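Local coordinates for protein Rio2 kinase (Chaetomium thermophilum, PDB 4GYI) that binds ADP and magnesium, carries an acyl-phosphate in its active site, and is an atypical RIO-type kinase, probably Ser/Thr-specific, with an ATPase-dependent role in pre-40S ribosomal subunit maturation, at residues E15-L20 against A86-A91; A208-D213 against R283-R288; R276-I281 against P296-K301. All coordinates share one frame; numbering follows the deposited sequence.

Contact 1 (E15-L20 against A86-A91); sequences EDWRVL and ALHTHA
His88 lies flat on the indole of Trp17, and this single pair of rings joins residues 86-91 of helix 79-92 to residues 15-20 of helix 14-26. Along 86-91, Ala86 comes first, turned away from Trp17 and packed on Thr187; Leu87 then touches Met9, which also touches Trp17. At His88 the helix faces Trp17, and both residues start their side chains toward each other across a CA-to-CA gap of 8.5 Å. The imidazole CG is anti to the backbone N (chi1 -164°), which carries the ring out from its helix and over the indole. There it forms a face-to-face stack with the five-membered ring of Trp17, centroids 3.8 Å apart and planes only 15° from parallel. ND1 of His88 rides over the middle of the bicycle and comes within 3.3 Å of Trp17 CE2, while CE1 of His88 sits 3.6 Å from Trp17 CG. The CB of the histidine takes the benzo half, 3.9 Å from the centroid of the six-membered ring of Trp17, as a CH-pi contact. One side chain thus spans both rings of the indole, with no hydrogen bond between the segments. Further on, Thr89 and His90 turn to the kinase domain, bonding to Arg185 and Thr187 respectively. Replacing Trp17 by a serine removes the whole indole and would probably open a gap beside Met9 and Leu12 and set the imidazole of His88 free to turn. The stack ties the first helix to the last helix of the N-terminal domain that characterises Rio2, whose helices and beta-hairpin form a winged helix-turn-helix fold.

Contact 2 (A208-D213 against R283-R288); sequences ASLYAD and RFFERR
The ring of Phe285 enters between Leu210 and Tyr211 of the neighbouring helix, and each of the two meets a different part of it. Tyr211 comes over one face: its CD1 stands 4.0 Å above the phenyl plane, displaced toward the rim. The two rings make an edge-to-face pair, the edge of the tyrosine directed at the face of the phenylalanine, with centroids 5.5 Å apart and planes at 68°. The closest approach is nearer the backbone, where Tyr211 CB lies 3.5 Å from Phe285 CE1. The Tyr211 backbone N is equally near the same CE1, so the phenyl is pressed against the helix itself as well as against the phenol ring. Leu210 approaches from another direction, in the plane of the phenyl, and its CG touches Phe285 CZ at 3.8 Å; the leucine and the phenylalanine side chains cross at about a right angle. CD2 of Leu210 adds a second contact to the same CZ, at 3.9 Å. Leu210 and Tyr211 both hold CG anti to the backbone N (chi1 176° in each), and being successive residues they diverge around the helix, which is how the phenyl comes to fit between them. All three side chains are buried and meet through carbon atoms, and no hydrogen bond crosses between the segments. More aromatic rings extend the contact: Phe289 meets Phe285 edge to face, and the ring of Phe291 meets that of Tyr211. On another side of the same helix turn, Arg287 makes a salt bridge with Glu233. The packing joins helix 207-223, which precedes the catalytic loop, to helix 270-289, which follows the metal-binding loop. By their order in the chain these probably correspond to helices E and F of protein kinases, which pack together in the C-terminal lobe.

Contact 3 (R276-I281 against P296-K301); sequences RDVQCI and PGPFYK
The carbonyl oxygen of Gly297 takes a hydrogen bond from NZ of Lys282 and, from the helix side, is approached by CG1 of Val278 at 4.1 Å. The site lies in the C-terminal lobe of the kinase fold, where the chain that follows helix 270-289, the probable counterpart of helix F, doubles back along it. Val278 CG1 also reaches CD of Pro298, at 4.2 Å, so one methyl covers the Gly297-Pro298 junction from carbonyl oxygen to pyrrolidine ring. That methyl is the branch anti to the backbone N (chi1 170°), and the first bond of the side chain already points toward the loop. The valine and proline side chains cross obliquely, at van der Waals distance rather than tightly interlocked. The peptide bond between Gly297 and Pro298 is cis, which makes a sharp bend and brings the ring beside the helix. Pro298 also packs on Ile215 and Leu219 of helix 207-223, so the ring lies against two helices at once. On the turn next to Val278, Asp277 accepts from two backbone amides of the catalytic loop, OD2 from Gly229 N and OD1 from Phe231 N, bonds that fix the rotation of the carboxylate, anchor the loop to the helix and recall the helix F aspartate of protein kinases. After the proline, Phe299 occupies the N-cap position of helix 300-304, and Tyr300 is the first residue of that helix. Gly297 has a positive phi of 77°, and a CB there would run into Phe299 N. The phenyl of Phe299 folds back over the same glycine, whose CA stands 3.5 Å above the centre of the ring.

Contacts 2 and 3 adjoin, their centres about 12 Å apart, on successive turns of helix 270-289. Tyr211 belongs to the first and bridges to the second: its CD1 lies 3.9 Å from Ile281 CG2, and its OH approaches Gly297 O to 4.3 Å, a packing contact. Contact 1 lies in the N-terminal domain on the opposite side of the chain's centre, its centre about 46 Å from each of the others. The ADP site and its magnesium ion, held by Asn235 and the phosphorylated Asp258, are separate from all three contacts. Arg287 of contact 2, through Glu233, and Asp277 of contact 3, through Gly229 and Phe231, nevertheless bind the catalytic loop.

Contact 1 (E15-L20 against A86-A91)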
loop_
_atom_site.group_PDB
_atom_site.type_symbol
_atom_site.label_atom_id
_atom_site.label_comp_id
_atom_site.label_asym_id
_atom_site.label_seq_id
_atom_site.Cartn_x
_atom_site.Cartn_y
_atom_site.Cartn_z
ATOM N N GLU A 15 -22.606 19.043 -1.283
ATOM C CA GLU A 15 -23.143 18.377 -0.098
ATOM C C GLU A 15 -23.372 16.865 -0.267
ATOM O O GLU A 15 -23.807 16.198 0.663
ATOM C CB GLU A 15 -24.371 19.095 0.481
ATOM C CG GLU A 15 -24.026 19.981 1.695
ATOM C CD GLU A 15 -24.968 19.788 2.886
ATOM O OE1 GLU A 15 -24.702 20.373 3.963
ATOM O OE2 GLU A 15 -25.974 19.056 2.751
ATOM N N ASP A 16 -23.073 16.311 -1.435
ATOM C CA ASP A 16 -22.985 14.853 -1.508
ATOM C C ASP A 16 -21.690 14.443 -0.833
ATOM O O ASP A 16 -21.642 13.471 -0.070
ATOM C CB ASP A 16 -23.020 14.344 -2.940
ATOM C CG ASP A 16 -24.404 14.396 -3.536
ATOM O OD1 ASP A 16 -25.375 14.456 -2.757
ATOM O OD2 ASP A 16 -24.518 14.382 -4.779
ATOM N N TRP A 17 -20.642 15.211 -1.107
ATOM C CA TRP A 17 -19.357 15.011 -0.453
ATOM C C TRP A 17 -19.415 15.234 1.060
ATOM O O TRP A 17 -18.858 14.459 1.835
ATOM C CB TRP A 17 -18.294 15.885 -1.110
ATOM C CG TRP A 17 -17.937 15.381 -2.473
ATOM C CD1 TRP A 17 -18.262 15.940 -3.670
ATOM C CD2 TRP A 17 -17.240 14.165 -2.772
ATOM N NE1 TRP A 17 -17.779 15.168 -4.700
ATOM C CE2 TRP A 17 -17.143 14.074 -4.174
ATOM C CE3 TRP A 17 -16.667 13.156 -1.986
ATOM C CZ2 TRP A 17 -16.495 13.011 -4.809
ATOM C CZ3 TRP A 17 -16.022 12.101 -2.617
ATOM C CH2 TRP A 17 -15.941 12.038 -4.012
ATOM N N ARG A 18 -20.113 16.282 1.471
ATOM C CA ARG A 18 -20.228 16.639 2.878
ATOM C C ARG A 18 -20.934 15.550 3.696
ATOM O O ARG A 18 -20.544 15.257 4.823
ATOM C CB ARG A 18 -20.970 17.972 2.998
ATOM C CG ARG A 18 -20.872 18.611 4.364
ATOM C CD ARG A 18 -21.564 19.981 4.404
ATOM N NE ARG A 18 -21.262 20.671 5.654
ATOM C CZ ARG A 18 -20.206 21.460 5.827
ATOM N NH1 ARG A 18 -19.372 21.673 4.816
ATOM N NH2 ARG A 18 -19.990 22.045 7.000
ATOM N N VAL A 19 -21.976 14.961 3.120
ATOM C CA VAL A 19 -22.708 13.871 3.757
ATOM C C VAL A 19 -21.875 12.579 3.776
ATOM O O VAL A 19 -21.820 11.881 4.794
ATOM C CB VAL A 19 -24.070 13.639 3.059
ATOM C CG1 VAL A 19 -24.765 12.406 3.606
ATOM C CG2 VAL A 19 -24.956 14.853 3.243
ATOM N N LEU A 20 -21.225 12.271 2.654
ATOM C CA LEU A 20 -20.302 11.153 2.601
ATOM C C LEU A 20 -19.236 11.309 3.685
ATOM O O LEU A 20 -18.967 10.377 4.441
ATOM C CB LEU A 20 -19.654 11.032 1.214
ATOM C CG LEU A 20 -18.864 9.744 0.981
ATOM C CD1 LEU A 20 -19.768 8.539 1.244
ATOM C CD2 LEU A 20 -18.241 9.675 -0.454
ATOM N N ALA A 86 -10.988 9.148 -0.469
ATOM C CA ALA A 86 -9.547 9.258 -0.686
ATOM C C ALA A 86 -9.232 10.040 -1.955
ATOM O O ALA A 86 -8.386 10.913 -1.947
ATOM C CB ALA A 86 -8.898 7.871 -0.749
ATOM N N LEU A 87 -9.900 9.697 -3.053
ATOM C CA LEU A 87 -9.670 10.376 -4.328
ATOM C C LEU A 87 -9.984 11.865 -4.242
ATOM O O LEU A 87 -9.260 12.696 -4.783
ATOM C CB LEU A 87 -10.510 9.753 -5.441
ATOM C CG LEU A 87 -9.930 8.531 -6.148
ATOM C CD1 LEU A 87 -10.970 7.919 -7.071
ATOM C CD2 LEU A 87 -8.681 8.928 -6.924
ATOM N N HIS A 88 -11.077 12.186 -3.562
ATOM C CA HIS A 88 -11.510 13.563 -3.380
ATOM C C HIS A 88 -10.429 14.376 -2.670
ATOM O O HIS A 88 -10.113 15.510 -3.051
ATOM C CB HIS A 88 -12.798 13.576 -2.564
ATOM C CG HIS A 88 -13.534 14.872 -2.626
ATOM N ND1 HIS A 88 -14.117 15.339 -3.785
ATOM C CD2 HIS A 88 -13.772 15.807 -1.679
ATOM C CE1 HIS A 88 -14.689 16.504 -3.547
ATOM N NE2 HIS A 88 -14.496 16.810 -2.276
ATOM N N THR A 89 -9.852 13.777 -1.638
ATOM C CA THR A 89 -8.779 14.412 -0.898
ATOM C C THR A 89 -7.562 14.621 -1.799
ATOM O O THR A 89 -6.962 15.697 -1.791
ATOM C CB THR A 89 -8.411 13.585 0.346
ATOM O OG1 THR A 89 -9.527 13.571 1.235
ATOM C CG2 THR A 89 -7.205 14.164 1.073
ATOM N N HIS A 90 -7.207 13.608 -2.587
ATOM C CA HIS A 90 -6.080 13.761 -3.512
ATOM C C HIS A 90 -6.368 14.835 -4.572
ATOM O O HIS A 90 -5.478 15.583 -4.958
ATOM C CB HIS A 90 -5.741 12.444 -4.209
ATOM C CG HIS A 90 -5.190 11.393 -3.301
ATOM N ND1 HIS A 90 -4.104 11.613 -2.480
ATOM C CD2 HIS A 90 -5.559 10.105 -3.102
ATOM C CE1 HIS A 90 -3.837 10.508 -1.805
ATOM N NE2 HIS A 90 -4.705 9.577 -2.162
ATOM N N ALA A 91 -7.610 14.891 -5.048
ATOM C CA ALA A 91 -8.013 15.904 -6.012
ATOM C C ALA A 91 -7.916 17.292 -5.401
ATOM O O ALA A 91 -7.371 18.215 -6.021
ATOM C CB ALA A 91 -9.436 15.650 -6.483
#

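Contact 2 (A208-D213 against R283-R288)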
loop_
_atom_site.group_PDB
_atom_site.type_symbol
_atom_site.label_atom_id
_atom_site.label_comp_id
_atom_site.label_asym_id
_atom_site.label_seq_id
_atom_site.Cartn_x
_atom_site.Cartn_y
_atom_site.Cartn_z
ATOM N N ALA A 208 25.141 -12.717 -11.937
ATOM C CA ALA A 208 25.959 -12.530 -10.737
ATOM C C ALA A 208 26.033 -11.088 -10.251
ATOM O O ALA A 208 26.090 -10.842 -9.043
ATOM C CB ALA A 208 27.377 -13.095 -10.954
ATOM N N SER A 209 26.057 -10.144 -11.189
ATOM C CA SER A 209 26.064 -8.726 -10.844
ATOM C C SER A 209 24.743 -8.311 -10.238
ATOM O O SER A 209 24.709 -7.605 -9.238
ATOM C CB SER A 209 26.314 -7.871 -12.084
ATOM O OG SER A 209 27.671 -7.945 -12.480
ATOM N N LEU A 210 23.652 -8.724 -10.871
ATOM C CA LEU A 210 22.332 -8.362 -10.378
ATOM C C LEU A 210 22.107 -8.989 -8.995
ATOM O O LEU A 210 21.630 -8.320 -8.082
ATOM C CB LEU A 210 21.242 -8.768 -11.376
ATOM C CG LEU A 210 19.791 -8.522 -10.940
ATOM C CD1 LEU A 210 19.547 -7.043 -10.628
ATOM C CD2 LEU A 210 18.792 -9.039 -11.982
ATOM N N TYR A 211 22.473 -10.264 -8.855
ATOM C CA TYR A 211 22.392 -10.957 -7.579
ATOM C C TYR A 211 23.155 -10.205 -6.501
ATOM O O TYR A 211 22.625 -9.964 -5.417
ATOM C CB TYR A 211 22.932 -12.372 -7.706
ATOM C CG TYR A 211 22.992 -13.149 -6.403
ATOM C CD1 TYR A 211 21.892 -13.860 -5.947
ATOM C CD2 TYR A 211 24.155 -13.185 -5.642
ATOM C CE1 TYR A 211 21.949 -14.588 -4.771
ATOM C CE2 TYR A 211 24.219 -13.913 -4.463
ATOM C CZ TYR A 211 23.116 -14.610 -4.040
ATOM O OH TYR A 211 23.169 -15.328 -2.881
ATOM N N ALA A 212 24.384 -9.808 -6.811
ATOM C CA ALA A 212 25.194 -9.042 -5.863
ATOM C C ALA A 212 24.541 -7.719 -5.505
ATOM O O ALA A 212 24.592 -7.287 -4.354
ATOM C CB ALA A 212 26.566 -8.801 -6.423
ATOM N N ASP A 213 23.927 -7.066 -6.487
ATOM C CA ASP A 213 23.194 -5.837 -6.200
ATOM C C ASP A 213 21.988 -6.067 -5.240
ATOM O O ASP A 213 21.787 -5.317 -4.284
ATOM C CB ASP A 213 22.787 -5.126 -7.503
ATOM C CG ASP A 213 23.965 -4.398 -8.176
ATOM O OD1 ASP A 213 25.134 -4.596 -7.758
ATOM O OD2 ASP A 213 23.723 -3.626 -9.131
ATOM N N ARG A 283 16.458 -18.674 -4.569
ATOM C CA ARG A 283 15.521 -19.534 -5.299
ATOM C C ARG A 283 15.265 -18.996 -6.707
ATOM O O ARG A 283 15.431 -19.718 -7.686
ATOM C CB ARG A 283 14.190 -19.655 -4.565
ATOM C CG ARG A 283 14.048 -20.864 -3.659
ATOM C CD ARG A 283 12.591 -21.003 -3.230
ATOM N NE ARG A 283 11.699 -20.906 -4.383
ATOM C CZ ARG A 283 11.011 -21.924 -4.889
ATOM N NH1 ARG A 283 11.087 -23.124 -4.330
ATOM N NH2 ARG A 283 10.233 -21.740 -5.948
ATOM N N PHE A 284 14.873 -17.726 -6.797
ATOM C CA PHE A 284 14.591 -17.117 -8.087
ATOM C C PHE A 284 15.789 -17.205 -9.038
ATOM O O PHE A 284 15.658 -17.654 -10.177
ATOM C CB PHE A 284 14.141 -15.662 -7.936
ATOM C CG PHE A 284 13.918 -14.977 -9.249
ATOM C CD1 PHE A 284 12.775 -15.240 -9.992
ATOM C CD2 PHE A 284 14.873 -14.107 -9.764
ATOM C CE1 PHE A 284 12.564 -14.619 -11.216
ATOM C CE2 PHE A 284 14.689 -13.496 -10.985
ATOM C CZ PHE A 284 13.521 -13.737 -11.712
ATOM N N PHE A 285 16.960 -16.815 -8.552
ATOM C CA PHE A 285 18.170 -16.884 -9.358
ATOM C C PHE A 285 18.549 -18.296 -9.749
ATOM O O PHE A 285 19.244 -18.504 -10.733
ATOM C CB PHE A 285 19.329 -16.178 -8.667
ATOM C CG PHE A 285 19.347 -14.710 -8.933
ATOM C CD1 PHE A 285 20.314 -14.150 -9.734
ATOM C CD2 PHE A 285 18.342 -13.897 -8.432
ATOM C CE1 PHE A 285 20.305 -12.790 -10.000
ATOM C CE2 PHE A 285 18.334 -12.544 -8.691
ATOM C CZ PHE A 285 19.311 -11.991 -9.476
ATOM N N GLU A 286 18.068 -19.271 -8.998
ATOM C CA GLU A 286 18.405 -20.641 -9.310
ATOM C C GLU A 286 17.479 -21.144 -10.410
ATOM O O GLU A 286 17.940 -21.728 -11.390
ATOM C CB GLU A 286 18.328 -21.515 -8.060
ATOM C CG GLU A 286 19.117 -22.801 -8.148
ATOM C CD GLU A 286 18.437 -23.849 -9.003
ATOM O OE1 GLU A 286 17.191 -23.802 -9.115
ATOM O OE2 GLU A 286 19.148 -24.718 -9.563
ATOM N N ARG A 287 16.177 -20.907 -10.265
ATOM C CA ARG A 287 15.227 -21.398 -11.263
ATOM C C ARG A 287 15.192 -20.578 -12.562
ATOM O O ARG A 287 15.009 -21.138 -13.644
ATOM C CB ARG A 287 13.820 -21.599 -10.676
ATOM C CG ARG A 287 13.322 -20.468 -9.802
ATOM C CD ARG A 287 11.928 -20.751 -9.231
ATOM N NE ARG A 287 11.506 -19.737 -8.257
ATOM C CZ ARG A 287 10.854 -18.614 -8.559
ATOM N NH1 ARG A 287 10.537 -18.337 -9.817
ATOM N NH2 ARG A 287 10.517 -17.762 -7.599
ATOM N N ARG A 288 15.392 -19.265 -12.462
ATOM C CA ARG A 288 15.285 -18.389 -13.636
ATOM C C ARG A 288 16.580 -18.253 -14.456
ATOM O O ARG A 288 16.539 -18.267 -15.687
ATOM C CB ARG A 288 14.721 -17.015 -13.237
ATOM C CG ARG A 288 14.779 -15.942 -14.327
ATOM C CD ARG A 288 13.915 -16.252 -15.546
ATOM N NE ARG A 288 14.057 -15.210 -16.569
ATOM C CZ ARG A 288 14.843 -15.295 -17.646
ATOM N NH1 ARG A 288 15.568 -16.386 -17.872
ATOM N NH2 ARG A 288 14.901 -14.286 -18.505
#

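Contact 3 (R276-I281 against P296-K301)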
loop_
_atom_site.group_PDB
_atom_site.type_symbol
_atom_site.label_atom_id
_atom_site.label_comp_id
_atom_site.label_asym_id
_atom_site.label_seq_id
_atom_site.Cartn_x
_atom_site.Cartn_y
_atom_site.Cartn_z
ATOM N N ARG A 276 14.439 -15.535 4.986
ATOM C CA ARG A 276 13.407 -15.783 4.000
ATOM C C ARG A 276 13.581 -14.885 2.777
ATOM O O ARG A 276 13.412 -15.330 1.646
ATOM C CB ARG A 276 12.032 -15.582 4.612
ATOM C CG ARG A 276 10.917 -16.205 3.804
ATOM C CD ARG A 276 9.582 -16.052 4.523
ATOM N NE ARG A 276 9.143 -14.664 4.537
ATOM C CZ ARG A 276 8.048 -14.226 5.154
ATOM N NH1 ARG A 276 7.267 -15.072 5.813
ATOM N NH2 ARG A 276 7.733 -12.936 5.107
ATOM N N ASP A 277 13.912 -13.622 3.007
ATOM C CA ASP A 277 14.205 -12.701 1.909
ATOM C C ASP A 277 15.384 -13.214 1.059
ATOM O O ASP A 277 15.287 -13.315 -0.171
ATOM C CB ASP A 277 14.478 -11.275 2.441
ATOM C CG ASP A 277 13.173 -10.485 2.790
ATOM O OD1 ASP A 277 12.052 -10.963 2.466
ATOM O OD2 ASP A 277 13.278 -9.367 3.369
ATOM N N VAL A 278 16.488 -13.546 1.717
ATOM C CA VAL A 278 17.669 -14.062 1.025
ATOM C C VAL A 278 17.347 -15.349 0.240
ATOM O O VAL A 278 17.747 -15.501 -0.914
ATOM C CB VAL A 278 18.816 -14.340 2.031
ATOM C CG1 VAL A 278 19.948 -15.102 1.367
ATOM C CG2 VAL A 278 19.319 -13.044 2.663
ATOM N N GLN A 279 16.618 -16.272 0.859
ATOM C CA GLN A 279 16.283 -17.531 0.196
ATOM C C GLN A 279 15.346 -17.322 -0.997
ATOM O O GLN A 279 15.427 -18.067 -1.973
ATOM C CB GLN A 279 15.685 -18.537 1.182
ATOM C CG GLN A 279 16.525 -19.804 1.392
ATOM C CD GLN A 279 17.989 -19.519 1.756
ATOM O OE1 GLN A 279 18.907 -20.058 1.137
ATOM N NE2 GLN A 279 18.205 -18.680 2.770
ATOM N N CYS A 280 14.471 -16.313 -0.927
ATOM C CA CYS A 280 13.614 -15.973 -2.069
ATOM C C CYS A 280 14.438 -15.557 -3.286
ATOM O O CYS A 280 14.195 -16.024 -4.404
ATOM C CB CYS A 280 12.623 -14.853 -1.724
ATOM S SG CYS A 280 11.053 -15.452 -1.081
ATOM N N ILE A 281 15.402 -14.675 -3.051
ATOM C CA ILE A 281 16.338 -14.248 -4.084
ATOM C C ILE A 281 17.130 -15.431 -4.671
ATOM O O ILE A 281 17.162 -15.618 -5.894
ATOM C CB ILE A 281 17.308 -13.190 -3.534
ATOM C CG1 ILE A 281 16.544 -11.908 -3.176
ATOM C CG2 ILE A 281 18.416 -12.904 -4.524
ATOM C CD1 ILE A 281 15.625 -11.435 -4.265
ATOM N N PRO A 296 28.629 -18.053 0.653
ATOM C CA PRO A 296 27.683 -18.512 1.680
ATOM C C PRO A 296 26.939 -17.348 2.346
ATOM O O PRO A 296 27.488 -16.251 2.478
ATOM C CB PRO A 296 28.585 -19.218 2.699
ATOM C CG PRO A 296 29.824 -19.570 1.930
ATOM C CD PRO A 296 30.013 -18.444 0.967
ATOM N N GLY A 297 25.701 -17.588 2.765
ATOM C CA GLY A 297 24.906 -16.542 3.379
ATOM C C GLY A 297 24.336 -15.549 2.372
ATOM O O GLY A 297 23.996 -15.945 1.260
ATOM N N PRO A 298 24.225 -14.257 2.752
ATOM C CA PRO A 298 24.612 -13.741 4.071
ATOM C C PRO A 298 23.695 -14.284 5.154
ATOM O O PRO A 298 22.588 -14.724 4.856
ATOM C CB PRO A 298 24.433 -12.221 3.924
ATOM C CG PRO A 298 23.409 -12.055 2.888
ATOM C CD PRO A 298 23.608 -13.205 1.920
ATOM N N PHE A 299 24.181 -14.316 6.384
ATOM C CA PHE A 299 23.402 -14.863 7.481
ATOM C C PHE A 299 22.987 -13.726 8.388
ATOM O O PHE A 299 23.699 -12.718 8.499
ATOM C CB PHE A 299 24.227 -15.872 8.273
ATOM C CG PHE A 299 24.973 -16.847 7.417
ATOM C CD1 PHE A 299 24.322 -17.930 6.851
ATOM C CD2 PHE A 299 26.327 -16.684 7.180
ATOM C CE1 PHE A 299 25.006 -18.835 6.060
ATOM C CE2 PHE A 299 27.014 -17.580 6.395
ATOM C CZ PHE A 299 26.351 -18.664 5.835
ATOM N N TYR A 300 21.843 -13.899 9.039
ATOM C CA TYR A 300 21.301 -12.895 9.946
ATOM C C TYR A 300 22.277 -12.456 11.044
ATOM O O TYR A 300 22.390 -11.262 11.331
ATOM C CB TYR A 300 20.023 -13.416 10.586
ATOM C CG TYR A 300 19.453 -12.499 11.641
ATOM C CD1 TYR A 300 18.732 -11.366 11.285
ATOM C CD2 TYR A 300 19.634 -12.769 12.996
ATOM C CE1 TYR A 300 18.199 -10.526 12.253
ATOM C CE2 TYR A 300 19.115 -11.935 13.967
ATOM C CZ TYR A 300 18.397 -10.815 13.590
ATOM O OH TYR A 300 17.870 -9.990 14.561
ATOM N N LYS A 301 22.977 -13.406 11.661
ATOM C CA LYS A 301 23.873 -13.047 12.759
ATOM C C LYS A 301 24.991 -12.116 12.303
ATOM O O LYS A 301 25.447 -11.277 13.077
ATOM C CB LYS A 301 24.449 -14.272 13.479
ATOM C CG LYS A 301 24.037 -15.613 12.908
ATOM C CD LYS A 301 24.934 -16.046 11.754
ATOM C CE LYS A 301 26.346 -16.376 12.224
ATOM N NZ LYS A 301 27.148 -17.013 11.143
#